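Local coordinates for protein oxidoreductase, zinc-binding dehydrogenase family (Myxococcus xanthus, PDB 5K1S) that acts as a zinc-containing medium-chain reductase in the alternative de novo biosynthesis of isovaleryl coenzyme A, at residues A256-S262 with V278-L284; H173-R178 with L304-A308; N67-T71 with N127-E133; L198-L203 with G325-F329. All coordinates share one frame; numbering follows the deposited sequence. Where two conformers were deposited one is given.

Contact 1 (A256-S262 with V278-L284); sequences AVEIVGS and VVVVGNL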
loop_
_atom_site.group_PDB
_atom_site.type_symbol
_atom_site.label_atom_id
_atom_site.label_comp_id
_atom_site.label_asym_id
_atom_site.label_seq_id
_atom_site.Cartn_x
_atom_site.Cartn_y
_atom_site.Cartn_z
ATOM N N ALA A 256 2.140 -9.308 -5.791
ATOM C CA ALA A 256 3.310 -9.884 -5.143
ATOM C C ALA A 256 3.055 -9.995 -3.647
ATOM O O ALA A 256 2.555 -9.052 -3.026
ATOM C CB ALA A 256 4.562 -9.042 -5.403
ATOM N N VAL A 257 3.400 -11.145 -3.079
ATOM C CA VAL A 257 3.292 -11.388 -1.645
ATOM C C VAL A 257 4.698 -11.243 -1.073
ATOM O O VAL A 257 5.529 -12.149 -1.192
ATOM C CB VAL A 257 2.696 -12.766 -1.348
ATOM C CG1 VAL A 257 2.604 -12.999 0.152
ATOM C CG2 VAL A 257 1.326 -12.899 -1.998
ATOM N N GLU A 258 4.969 -10.100 -0.447
ATOM C CA GLU A 258 6.306 -9.785 0.056
ATOM C C GLU A 258 6.404 -10.244 1.505
ATOM O O GLU A 258 6.022 -9.521 2.427
ATOM C CB GLU A 258 6.592 -8.293 -0.079
ATOM C CG GLU A 258 7.962 -7.876 0.437
ATOM C CD GLU A 258 9.102 -8.573 -0.285
ATOM O OE1 GLU A 258 9.569 -8.045 -1.317
ATOM O OE2 GLU A 258 9.529 -9.652 0.177
ATOM N N ILE A 259 6.926 -11.452 1.705
ATOM C CA ILE A 259 7.129 -11.989 3.048
ATOM C C ILE A 259 8.498 -11.607 3.593
ATOM O O ILE A 259 8.631 -11.263 4.770
ATOM C CB ILE A 259 6.943 -13.519 3.034
ATOM C CG1 ILE A 259 5.521 -13.882 2.594
ATOM C CG2 ILE A 259 7.243 -14.108 4.414
ATOM C CD1 ILE A 259 5.313 -15.363 2.342
ATOM N N VAL A 260 9.533 -11.675 2.754
ATOM C CA VAL A 260 10.885 -11.369 3.212
ATOM C C VAL A 260 10.970 -9.922 3.678
ATOM O O VAL A 260 11.408 -9.634 4.797
ATOM C CB VAL A 260 11.908 -11.666 2.100
ATOM C CG1 VAL A 260 13.315 -11.315 2.558
ATOM C CG2 VAL A 260 11.831 -13.129 1.682
ATOM N N GLY A 261 10.560 -8.990 2.821
ATOM C CA GLY A 261 10.611 -7.580 3.151
ATOM C C GLY A 261 11.751 -6.846 2.474
ATOM O O GLY A 261 11.893 -6.895 1.249
ATOM N N SER A 262 12.586 -6.177 3.276
ATOM C CA SER A 262 13.599 -5.278 2.729
ATOM C C SER A 262 14.564 -6.006 1.800
ATOM O O SER A 262 15.001 -5.446 0.787
ATOM C CB SER A 262 14.368 -4.608 3.870
ATOM O OG SER A 262 14.945 -5.572 4.735
ATOM N N VAL A 278 1.567 -4.833 -4.413
ATOM C CA VAL A 278 2.457 -5.585 -3.536
ATOM C C VAL A 278 1.823 -5.628 -2.154
ATOM O O VAL A 278 1.553 -4.581 -1.554
ATOM C CB VAL A 278 3.857 -4.955 -3.478
ATOM C CG1 VAL A 278 4.753 -5.718 -2.507
ATOM C CG2 VAL A 278 4.475 -4.920 -4.865
ATOM N N VAL A 279 1.593 -6.833 -1.646
ATOM C CA VAL A 279 1.009 -7.030 -0.326
ATOM C C VAL A 279 2.146 -7.373 0.628
ATOM O O VAL A 279 2.711 -8.471 0.569
ATOM C CB VAL A 279 -0.064 -8.126 -0.338
ATOM C CG1 VAL A 279 -0.786 -8.168 1.000
ATOM C CG2 VAL A 279 -1.052 -7.891 -1.473
ATOM N N VAL A 280 2.486 -6.437 1.507
ATOM C CA VAL A 280 3.616 -6.594 2.414
ATOM C C VAL A 280 3.107 -7.179 3.724
ATOM O O VAL A 280 2.202 -6.620 4.354
ATOM C CB VAL A 280 4.329 -5.256 2.652
ATOM C CG1 VAL A 280 5.595 -5.470 3.472
ATOM C CG2 VAL A 280 4.653 -4.580 1.327
ATOM N N VAL A 281 3.690 -8.303 4.137
ATOM C CA VAL A 281 3.325 -8.933 5.402
ATOM C C VAL A 281 4.516 -9.202 6.308
ATOM O O VAL A 281 4.326 -9.384 7.525
ATOM C CB VAL A 281 2.542 -10.242 5.142
ATOM C CG1 VAL A 281 3.397 -11.252 4.392
ATOM C CG2 VAL A 281 2.013 -10.836 6.447
ATOM N N GLY A 282 5.752 -9.220 5.808
ATOM C CA GLY A 282 6.888 -9.575 6.630
ATOM C C GLY A 282 8.103 -8.727 6.315
ATOM O O GLY A 282 8.246 -8.178 5.221
ATOM N N ASN A 283 8.983 -8.630 7.316
ATOM C CA ASN A 283 10.282 -7.967 7.169
ATOM C C ASN A 283 11.268 -8.724 8.065
ATOM O O ASN A 283 11.485 -8.356 9.221
ATOM C CB ASN A 283 10.210 -6.492 7.536
ATOM C CG ASN A 283 11.355 -5.693 6.947
ATOM O OD1 ASN A 283 11.940 -6.079 5.933
ATOM N ND2 ASN A 283 11.685 -4.575 7.581
ATOM N N LEU A 284 11.863 -9.781 7.511
ATOM C CA LEU A 284 12.660 -10.695 8.323
ATOM C C LEU A 284 13.928 -10.031 8.841
ATOM O O LEU A 284 14.303 -10.224 10.003
ATOM C CB LEU A 284 12.991 -11.949 7.512
ATOM C CG LEU A 284 11.754 -12.746 7.079
ATOM C CD1 LEU A 284 12.140 -13.965 6.256
ATOM C CD2 LEU A 284 10.913 -13.166 8.285
#
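A256, V257 and E258 run beside V278, V279 and V280 as neighbouring parallel strands of the Rossmann fold. Helix 262-270 belongs to the connection between them, as in a beta-alpha-beta crossover. V279 N donates to A256 O at 2.8 Å, nearly in line with the carbonyl. E258 N then donates to V279 O at 3.0 Å. E258 O accepts from V281 N at 3.1 Å, and G282 N adds a weak second bond to it. Beyond the strand ends the two loops stay paired. L284 N meets V260 O at 2.8 Å, in the carbonyl plane. S262 N binds N283 OD1 at 2.7 Å, with the donor tilted 22° from the plane of the N283 side-chain carbonyl. N283 reaches it because its CG lies anti to the backbone N (chi1 -160°), which brings the amide back to the turn. Its ND2 is taken up by G287 O, so both ends of the amide have partners. The E258 carboxylate serves its own turn. Its chain bends at chi2 (60°), and OE2 accepts G261 N at 2.9 Å from above the carboxylate plane. OE2 also bonds T190 OG1 on the adjacent strand 186-190, while OE1 bonds T268 OG1 of helix 262-270. Thus one buried acid ties the loop, the neighbouring strand and the crossover helix together. On one face of the sheet, A256 CB and V278 CG2 make a looser apolar contact. Just past the strand ends, I259 and V281 lie side by side and point the same way, CG1 to CG1 at 3.8 Å.

Contact 2 (H173-R178 with L304-A308); sequences HTVRTR and LGAYA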
loop_
_atom_site.group_PDB
_atom_site.type_symbol
_atom_site.label_atom_id
_atom_site.label_comp_id
_atom_site.label_asym_id
_atom_site.label_seq_id
_atom_site.Cartn_x
_atom_site.Cartn_y
_atom_site.Cartn_z
ATOM N N HIS A 173 -5.596 -13.835 5.077
ATOM C CA HIS A 173 -5.639 -12.384 5.208
ATOM C C HIS A 173 -4.838 -11.708 4.101
ATOM O O HIS A 173 -5.275 -10.702 3.531
ATOM C CB HIS A 173 -5.113 -11.972 6.584
ATOM C CG HIS A 173 -5.299 -10.520 6.893
ATOM N ND1 HIS A 173 -6.500 -9.868 6.715
ATOM C CD2 HIS A 173 -4.437 -9.594 7.375
ATOM C CE1 HIS A 173 -6.369 -8.602 7.071
ATOM N NE2 HIS A 173 -5.126 -8.410 7.475
ATOM N N THR A 174 -3.666 -12.257 3.774
ATOM C CA THR A 174 -2.793 -11.655 2.771
ATOM C C THR A 174 -3.308 -11.908 1.359
ATOM O O THR A 174 -3.490 -10.970 0.577
ATOM C CB THR A 174 -1.373 -12.208 2.917
ATOM O OG1 THR A 174 -0.910 -11.996 4.257
ATOM C CG2 THR A 174 -0.421 -11.529 1.940
ATOM N N VAL A 175 -3.542 -13.176 1.017
ATOM C CA VAL A 175 -3.879 -13.539 -0.355
ATOM C C VAL A 175 -5.277 -13.051 -0.716
ATOM O O VAL A 175 -5.496 -12.512 -1.808
ATOM C CB VAL A 175 -3.746 -15.062 -0.539
ATOM C CG1 VAL A 175 -4.124 -15.480 -1.956
ATOM C CG2 VAL A 175 -2.329 -15.517 -0.207
ATOM N N ARG A 176 -6.243 -13.231 0.184
ATOM C CA ARG A 176 -7.650 -13.001 -0.130
ATOM C C ARG A 176 -8.153 -11.654 0.375
ATOM O O ARG A 176 -8.508 -10.778 -0.419
ATOM C CB ARG A 176 -8.504 -14.123 0.466
ATOM C CG ARG A 176 -8.351 -15.441 -0.235
ATOM C CD ARG A 176 -9.367 -16.419 0.290
ATOM N NE ARG A 176 -9.279 -17.712 -0.377
ATOM C CZ ARG A 176 -9.975 -18.785 -0.014
ATOM N NH1 ARG A 176 -10.810 -18.719 1.016
ATOM N NH2 ARG A 176 -9.834 -19.922 -0.678
ATOM N N THR A 177 -8.204 -11.481 1.696
ATOM C CA THR A 177 -8.824 -10.293 2.272
ATOM C C THR A 177 -8.160 -9.024 1.752
ATOM O O THR A 177 -8.836 -8.098 1.290
ATOM C CB THR A 177 -8.750 -10.356 3.798
ATOM O OG1 THR A 177 -8.904 -11.713 4.233
ATOM C CG2 THR A 177 -9.841 -9.504 4.415
ATOM N N ARG A 178 -6.831 -8.966 1.812
ATOM C CA ARG A 178 -6.089 -7.786 1.385
ATOM C C ARG A 178 -5.666 -7.877 -0.077
ATOM O O ARG A 178 -5.912 -6.950 -0.855
ATOM C CB ARG A 178 -4.864 -7.597 2.284
ATOM C CG ARG A 178 -5.204 -7.370 3.751
ATOM C CD ARG A 178 -5.787 -5.986 3.974
ATOM N NE ARG A 178 -4.815 -4.941 3.676
ATOM C CZ ARG A 178 -5.110 -3.652 3.552
ATOM N NH1 ARG A 178 -6.360 -3.233 3.693
ATOM N NH2 ARG A 178 -4.151 -2.779 3.280
ATOM N N LEU A 304 0.322 -2.708 -0.258
ATOM C CA LEU A 304 -0.680 -2.945 0.772
ATOM C C LEU A 304 -0.059 -3.709 1.931
ATOM O O LEU A 304 0.649 -4.699 1.720
ATOM C CB LEU A 304 -1.864 -3.732 0.207
ATOM C CG LEU A 304 -2.456 -3.217 -1.106
ATOM C CD1 LEU A 304 -3.552 -4.153 -1.592
ATOM C CD2 LEU A 304 -2.991 -1.803 -0.940
ATOM N N GLY A 305 -0.330 -3.254 3.150
ATOM C CA GLY A 305 0.084 -3.975 4.335
ATOM C C GLY A 305 -0.993 -4.931 4.820
ATOM O O GLY A 305 -2.186 -4.671 4.691
ATOM N N ALA A 306 -0.551 -6.057 5.376
ATOM C CA ALA A 306 -1.442 -7.066 5.935
ATOM C C ALA A 306 -0.901 -7.500 7.287
ATOM O O ALA A 306 0.282 -7.838 7.403
ATOM C CB ALA A 306 -1.573 -8.274 5.002
ATOM N N TYR A 307 -1.762 -7.496 8.302
ATOM C CA TYR A 307 -1.341 -7.751 9.671
ATOM C C TYR A 307 -2.387 -8.586 10.397
ATOM O O TYR A 307 -3.590 -8.362 10.243
ATOM C CB TYR A 307 -1.108 -6.430 10.418
ATOM C CG TYR A 307 -0.680 -6.590 11.862
ATOM C CD1 TYR A 307 0.572 -7.092 12.184
ATOM C CD2 TYR A 307 -1.524 -6.219 12.902
ATOM C CE1 TYR A 307 0.969 -7.236 13.500
ATOM C CE2 TYR A 307 -1.136 -6.356 14.224
ATOM C CZ TYR A 307 0.112 -6.865 14.518
ATOM O OH TYR A 307 0.503 -7.003 15.833
ATOM N N ALA A 308 -1.915 -9.556 11.179
ATOM C CA ALA A 308 -2.777 -10.333 12.065
ATOM C C ALA A 308 -3.805 -11.154 11.295
ATOM O O ALA A 308 -3.803 -11.176 10.061
ATOM C CB ALA A 308 -3.483 -9.406 13.056
#
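H173 reaches from helix 165-178 to the backbone of Y307 and A308. Its CG is anti to the backbone N (chi1 -172°), which turns the imidazole toward this chain. CD2 comes within 3.2 Å of A308 O and about as near to Y307 O. H173 NE2 is also close to Y307 O, but the angle is poor. Its hydrogen bond instead goes to E300 of the second subunit, which also takes Y307 N. H173 ND1 is bonded to E313, so both ring nitrogens are engaged. T174 is next and adds packing, with OG1 3.9 Å from A306 CB. Its hydroxyl is bonded to T170 O within the helix. At the helix end, R178 N bonds H173 O at 2.9 Å, closing a wider pi-type turn. The R178 side chain bends at chi2 (-73°) and chi3 (-65°) and reaches across to the strand. Its CG packs on A306 CB and also lies over one face of the H173 ring, toward the rim. R178 NE then approaches G305 O at 2.8 Å and NH2 reaches the same oxygen at 3.1 Å. Both bonds are weak and strongly bent, so one carbonyl is shared by two poorly aimed donors. L304 CD1 packs against R178 O at 3.7 Å. L304 also pairs, antiparallel, with a strand of the second subunit. The contact therefore sets a helix against the edge strand of the Rossmann sheet, just where that sheet runs on into the partner subunit, as in dimers of medium-chain dehydrogenases and reductases.

Contact 3 (N67-T71 with N127-E133); sequences NLPRT and NRFFGEE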
loop_
_atom_site.group_PDB
_atom_site.type_symbol
_atom_site.label_atom_id
_atom_site.label_comp_id
_atom_site.label_asym_id
_atom_site.label_seq_id
_atom_site.Cartn_x
_atom_site.Cartn_y
_atom_site.Cartn_z
ATOM N N ASN A 67 11.216 -8.528 24.843
ATOM C CA ASN A 67 11.118 -7.511 23.809
ATOM C C ASN A 67 9.682 -7.229 23.386
ATOM O O ASN A 67 9.470 -6.504 22.411
ATOM C CB ASN A 67 11.958 -7.922 22.598
ATOM C CG ASN A 67 13.448 -7.906 22.894
ATOM O OD1 ASN A 67 13.928 -7.067 23.654
ATOM N ND2 ASN A 67 14.185 -8.838 22.304
ATOM N N LEU A 68 8.699 -7.790 24.088
ATOM C CA LEU A 68 7.307 -7.381 23.946
ATOM C C LEU A 68 6.926 -6.579 25.184
ATOM O O LEU A 68 6.828 -7.158 26.278
ATOM C CB LEU A 68 6.386 -8.592 23.784
ATOM C CG LEU A 68 6.193 -9.104 22.353
ATOM C CD1 LEU A 68 5.421 -8.100 21.505
ATOM C CD2 LEU A 68 7.526 -9.415 21.705
ATOM N N PRO A 69 6.703 -5.266 25.081
ATOM C CA PRO A 69 6.619 -4.448 26.304
ATOM C C PRO A 69 5.499 -4.845 27.249
ATOM O O PRO A 69 5.666 -4.726 28.470
ATOM C CB PRO A 69 6.413 -3.025 25.761
ATOM C CG PRO A 69 6.857 -3.075 24.341
ATOM C CD PRO A 69 6.534 -4.450 23.866
ATOM N N ARG A 70 4.363 -5.310 26.738
ATOM C CA ARG A 70 3.203 -5.553 27.583
ATOM C C ARG A 70 3.213 -6.925 28.247
ATOM O O ARG A 70 2.313 -7.214 29.042
ATOM C CB ARG A 70 1.917 -5.376 26.769
ATOM C CG ARG A 70 1.675 -3.934 26.349
ATOM C CD ARG A 70 0.228 -3.685 25.962
ATOM N NE ARG A 70 -0.148 -4.404 24.749
ATOM C CZ ARG A 70 0.014 -3.941 23.514
ATOM N NH1 ARG A 70 -0.366 -4.679 22.478
ATOM N NH2 ARG A 70 0.556 -2.746 23.308
ATOM N N THR A 71 4.198 -7.771 27.958
ATOM C CA THR A 71 4.325 -9.036 28.666
ATOM C C THR A 71 4.960 -8.801 30.031
ATOM O O THR A 71 5.793 -7.908 30.205
ATOM C CB THR A 71 5.163 -10.032 27.862
ATOM O OG1 THR A 71 4.731 -10.036 26.496
ATOM C CG2 THR A 71 5.017 -11.439 28.434
ATOM N N ASN A 127 -6.201 -4.800 22.161
ATOM C CA ASN A 127 -5.049 -5.346 21.451
ATOM C C ASN A 127 -4.345 -6.432 22.257
ATOM O O ASN A 127 -3.152 -6.676 22.054
ATOM C CB ASN A 127 -4.067 -4.228 21.097
ATOM C CG ASN A 127 -3.633 -3.427 22.308
ATOM O OD1 ASN A 127 -3.917 -3.797 23.449
ATOM N ND2 ASN A 127 -2.937 -2.323 22.068
ATOM N N ARG A 128 -5.063 -7.097 23.159
ATOM C CA ARG A 128 -4.463 -8.143 23.975
ATOM C C ARG A 128 -4.059 -9.333 23.114
ATOM O O ARG A 128 -4.832 -9.801 22.274
ATOM C CB ARG A 128 -5.439 -8.582 25.064
ATOM C CG ARG A 128 -5.587 -7.578 26.198
ATOM C CD ARG A 128 -7.041 -7.424 26.613
ATOM N NE ARG A 128 -7.689 -8.715 26.814
ATOM C CZ ARG A 128 -9.002 -8.884 26.921
ATOM N NH1 ARG A 128 -9.821 -7.843 26.842
ATOM N NH2 ARG A 128 -9.500 -10.099 27.102
ATOM N N PHE A 129 -2.845 -9.818 23.335
ATOM C CA PHE A 129 -2.316 -10.986 22.650
ATOM C C PHE A 129 -2.360 -12.199 23.569
ATOM O O PHE A 129 -2.226 -12.083 24.790
ATOM C CB PHE A 129 -0.873 -10.745 22.197
ATOM C CG PHE A 129 -0.751 -10.091 20.849
ATOM C CD1 PHE A 129 -0.973 -8.734 20.696
ATOM C CD2 PHE A 129 -0.389 -10.834 19.737
ATOM C CE1 PHE A 129 -0.850 -8.132 19.453
ATOM C CE2 PHE A 129 -0.264 -10.239 18.494
ATOM C CZ PHE A 129 -0.492 -8.887 18.352
ATOM N N PHE A 130 -2.551 -13.371 22.972
ATOM C CA PHE A 130 -2.388 -14.612 23.714
ATOM C C PHE A 130 -0.908 -14.860 23.974
ATOM O O PHE A 130 -0.068 -14.701 23.085
ATOM C CB PHE A 130 -2.999 -15.782 22.947
ATOM C CG PHE A 130 -4.498 -15.787 22.948
ATOM C CD1 PHE A 130 -5.209 -15.110 21.972
ATOM C CD2 PHE A 130 -5.200 -16.471 23.927
ATOM C CE1 PHE A 130 -6.590 -15.113 21.976
ATOM C CE2 PHE A 130 -6.581 -16.474 23.937
ATOM C CZ PHE A 130 -7.276 -15.796 22.960
ATOM N N GLY A 131 -0.586 -15.241 25.208
ATOM C CA GLY A 131 0.797 -15.389 25.607
ATOM C C GLY A 131 1.463 -14.107 26.047
ATOM O O GLY A 131 2.673 -14.111 26.307
ATOM N N GLU A 132 0.715 -13.007 26.137
ATOM C CA GLU A 132 1.262 -11.737 26.596
ATOM C C GLU A 132 0.388 -11.167 27.707
ATOM O O GLU A 132 0.546 -11.543 28.872
ATOM C CB GLU A 132 1.390 -10.762 25.425
ATOM C CG GLU A 132 2.431 -11.198 24.401
ATOM C CD GLU A 132 2.346 -10.428 23.101
ATOM O OE1 GLU A 132 2.023 -9.222 23.137
ATOM O OE2 GLU A 132 2.599 -11.036 22.040
ATOM N N GLU A 133 -0.545 -10.271 27.375
ATOM C CA GLU A 133 -1.399 -9.693 28.406
ATOM C C GLU A 133 -2.289 -10.747 29.052
ATOM O O GLU A 133 -2.630 -10.629 30.235
ATOM C CB GLU A 133 -2.253 -8.567 27.821
ATOM C CG GLU A 133 -1.473 -7.564 26.988
ATOM C CD GLU A 133 -2.167 -6.220 26.890
ATOM O OE1 GLU A 133 -2.644 -5.717 27.930
ATOM O OE2 GLU A 133 -2.244 -5.667 25.773
#
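R70 reaches across to E133 and N127, joining two loops of the GroES-like domain. E133 has two modelled conformers, and its contacts with R70 are those of the one given, so they are doubtful. Each loop carries a beta turn: type I from L68 to T71, and type II from F129 to E132. R70 CB packs on E133 CG at 4.0 Å. The chain then passes the carboxylate, and its CD lies beside E133 OE2. At NE it forms a salt bridge to E133 OE2 at 2.7 Å. The hydrogen bond in it is weak, with an angle of 124° at the proton. The bend at chi3 (-67°) turns the guanidinium toward N127. There the two flat groups stack, their planes 8° apart, with N127 ND2 3.3 Å above the guanidinium and toward its rim. R70 NH1 adds a weak bond to N127 O at 3.5 Å. F129 CD1 sits at the guanidinium edge, and the F129 side chain is about 5 Å from that of the zinc ligand H79. Nearer the turns, L68 CD1 lies 3.9 Å from E132 OE1, while E132 OE2 is bonded to H59 NE2. N63 of helix 58-64 links both loops, bonding T71 OG1 and G131 O. The T71 and E132 side chains cross at about a right angle, with T71 OG1 3.3 Å from E132 CG.

Contact 4 (L198-L203 with G325-F329); sequences LSSVQL and GVRQF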
loop_
_atom_site.group_PDB
_atom_site.type_symbol
_atom_site.label_atom_id
_atom_site.label_comp_id
_atom_site.label_asym_id
_atom_site.label_seq_id
_atom_site.Cartn_x
_atom_site.Cartn_y
_atom_site.Cartn_z
ATOM N N LEU A 198 4.501 -21.200 2.146
ATOM C CA LEU A 198 3.921 -22.461 1.697
ATOM C C LEU A 198 2.400 -22.389 1.662
ATOM O O LEU A 198 1.772 -22.856 0.705
ATOM C CB LEU A 198 4.384 -23.602 2.603
ATOM C CG LEU A 198 5.869 -23.962 2.503
ATOM C CD1 LEU A 198 6.247 -24.964 3.583
ATOM C CD2 LEU A 198 6.206 -24.513 1.125
ATOM N N SER A 199 1.789 -21.805 2.693
ATOM C CA SER A 199 0.336 -21.670 2.698
ATOM C C SER A 199 -0.132 -20.725 1.600
ATOM O O SER A 199 -1.155 -20.974 0.952
ATOM C CB SER A 199 -0.143 -21.186 4.066
ATOM O OG SER A 199 0.054 -22.181 5.056
ATOM N N SER A 200 0.607 -19.636 1.374
ATOM C CA SER A 200 0.230 -18.696 0.324
ATOM C C SER A 200 0.316 -19.345 -1.051
ATOM O O SER A 200 -0.578 -19.167 -1.887
ATOM C CB SER A 200 1.121 -17.456 0.390
ATOM O OG SER A 200 0.998 -16.807 1.643
ATOM N N VAL A 201 1.388 -20.101 -1.307
ATOM C CA VAL A 201 1.531 -20.802 -2.583
ATOM C C VAL A 201 0.296 -21.652 -2.854
ATOM O O VAL A 201 -0.352 -21.531 -3.900
ATOM C CB VAL A 201 2.811 -21.657 -2.588
ATOM C CG1 VAL A 201 2.852 -22.581 -3.806
ATOM C CG2 VAL A 201 4.044 -20.765 -2.566
ATOM N N GLN A 202 -0.043 -22.530 -1.908
ATOM C CA GLN A 202 -1.208 -23.391 -2.080
ATOM C C GLN A 202 -2.470 -22.565 -2.280
ATOM O O GLN A 202 -3.262 -22.827 -3.194
ATOM C CB GLN A 202 -1.365 -24.310 -0.868
ATOM C CG GLN A 202 -0.180 -25.220 -0.607
ATOM C CD GLN A 202 -0.388 -26.091 0.613
ATOM O OE1 GLN A 202 -0.997 -27.158 0.531
ATOM N NE2 GLN A 202 0.110 -25.637 1.758
ATOM N N LEU A 203 -2.675 -21.560 -1.428
ATOM C CA LEU A 203 -3.903 -20.778 -1.494
ATOM C C LEU A 203 -4.012 -20.037 -2.821
ATOM O O LEU A 203 -5.106 -19.912 -3.383
ATOM C CB LEU A 203 -3.958 -19.800 -0.319
ATOM C CG LEU A 203 -5.275 -19.056 -0.095
ATOM C CD1 LEU A 203 -6.438 -20.021 0.092
ATOM C CD2 LEU A 203 -5.152 -18.140 1.113
ATOM N N GLY A 325 -7.027 -28.114 0.887
ATOM C CA GLY A 325 -6.637 -27.033 -0.002
ATOM C C GLY A 325 -5.312 -26.404 0.378
ATOM O O GLY A 325 -4.545 -25.987 -0.493
ATOM N N VAL A 326 -5.026 -26.323 1.676
ATOM C CA VAL A 326 -3.762 -25.784 2.164
ATOM C C VAL A 326 -3.242 -26.705 3.258
ATOM O O VAL A 326 -3.719 -26.665 4.398
ATOM C CB VAL A 326 -3.924 -24.342 2.678
ATOM C CG1 VAL A 326 -2.592 -23.799 3.181
ATOM C CG2 VAL A 326 -4.485 -23.448 1.581
ATOM N N ARG A 327 -2.267 -27.541 2.917
ATOM C CA ARG A 327 -1.723 -28.490 3.873
ATOM C C ARG A 327 -0.921 -27.775 4.957
ATOM O O ARG A 327 -0.550 -26.605 4.832
ATOM C CB ARG A 327 -0.826 -29.507 3.170
ATOM C CG ARG A 327 -1.566 -30.582 2.392
ATOM C CD ARG A 327 -0.585 -31.566 1.776
ATOM N NE ARG A 327 0.314 -32.130 2.781
ATOM C CZ ARG A 327 1.432 -32.795 2.504
ATOM N NH1 ARG A 327 1.808 -32.982 1.246
ATOM N NH2 ARG A 327 2.181 -33.268 3.492
ATOM N N GLN A 328 -0.654 -28.507 6.035
ATOM C CA GLN A 328 0.217 -28.056 7.109
ATOM C C GLN A 328 1.434 -28.965 7.166
ATOM O O GLN A 328 1.301 -30.192 7.116
ATOM C CB GLN A 328 -0.515 -28.053 8.455
ATOM C CG GLN A 328 -1.395 -26.834 8.677
ATOM C CD GLN A 328 -0.597 -25.546 8.705
ATOM O OE1 GLN A 328 0.548 -25.523 9.157
ATOM N NE2 GLN A 328 -1.194 -24.467 8.211
ATOM N N PHE A 329 2.615 -28.361 7.269
ATOM C CA PHE A 329 3.882 -29.086 7.246
ATOM C C PHE A 329 4.481 -29.043 8.650
ATOM O O PHE A 329 5.322 -28.202 8.967
ATOM C CB PHE A 329 4.822 -28.480 6.202
ATOM C CG PHE A 329 4.234 -28.425 4.820
ATOM C CD1 PHE A 329 3.408 -27.377 4.444
ATOM C CD2 PHE A 329 4.506 -29.420 3.896
ATOM C CE1 PHE A 329 2.865 -27.325 3.174
ATOM C CE2 PHE A 329 3.966 -29.371 2.624
ATOM C CZ PHE A 329 3.145 -28.322 2.263
#
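Helix 198-203 and the irregular chain 325-329 come nearest at Q202 and V326, whose CA atoms are 5.5 Å apart. The helix belongs to the Rossmann fold, and the other chain leads from helix 311-323 into strand 330-335. Q202 is the main link. Its chain leaves the helix extended beyond CG (chi2 179°), which sets the amide beside the backbone of R327. OE1 accepts R327 N at 2.7 Å in a nearly straight bond, 165° at the proton. NE2 donates to R327 O at 3.3 Å, with that oxygen close to the amide plane. Q202 NE2 also makes a weak bond back to L198 O, one helical turn earlier. The edge of the F329 ring faces the same nitrogen, with CE1 3.5 Å from Q202 NE2. L198 CD1 lies over a face of that ring in a CH-pi contact, 4.3 Å from its centroid. V326 wedges into the helix surface with both methyls. CG1 is 3.6 Å from S199 OG, and CG2 lies 4.1 Å from L203 CB. The S199 hydroxyl has its polar partner in T168 of helix 165-178, which also packs against V326. Q202 CB rests near G325 O. The chemistry is that of a buried primary amide reading both backbone polar groups of one residue. The two bonds hold the amide against rotation and satisfy R327 N and R327 O, which have no strand partner in this contact. V326 CG1 and the F329 ring edge flank the amide, and L198 packs on that ring from a face.

Contacts 1 and 2 adjoin, their centres 11 Å apart. Strands 276-280 and 302-305 are neighbours in one sheet, with probable hydrogen bonds between V280 N and L304 O and between V278 O and L304 N. Both also touch the second subunit. Contact 2 meets contact 4 through its helix, where R176 NH2 packs on L203 CD1 at 3.5 Å. It meets contact 3 through Y307 OH, 3.3 Å from F129 CZ, which joins the Rossmann part to the GroES-like domain. Contacts 3 and 4 lie on opposite sides of the chain's centre, 28 Å apart between centres. The F129 side chain is about 7 Å from a bound zinc; those of V281 and Q328 are each about 11 Å from one.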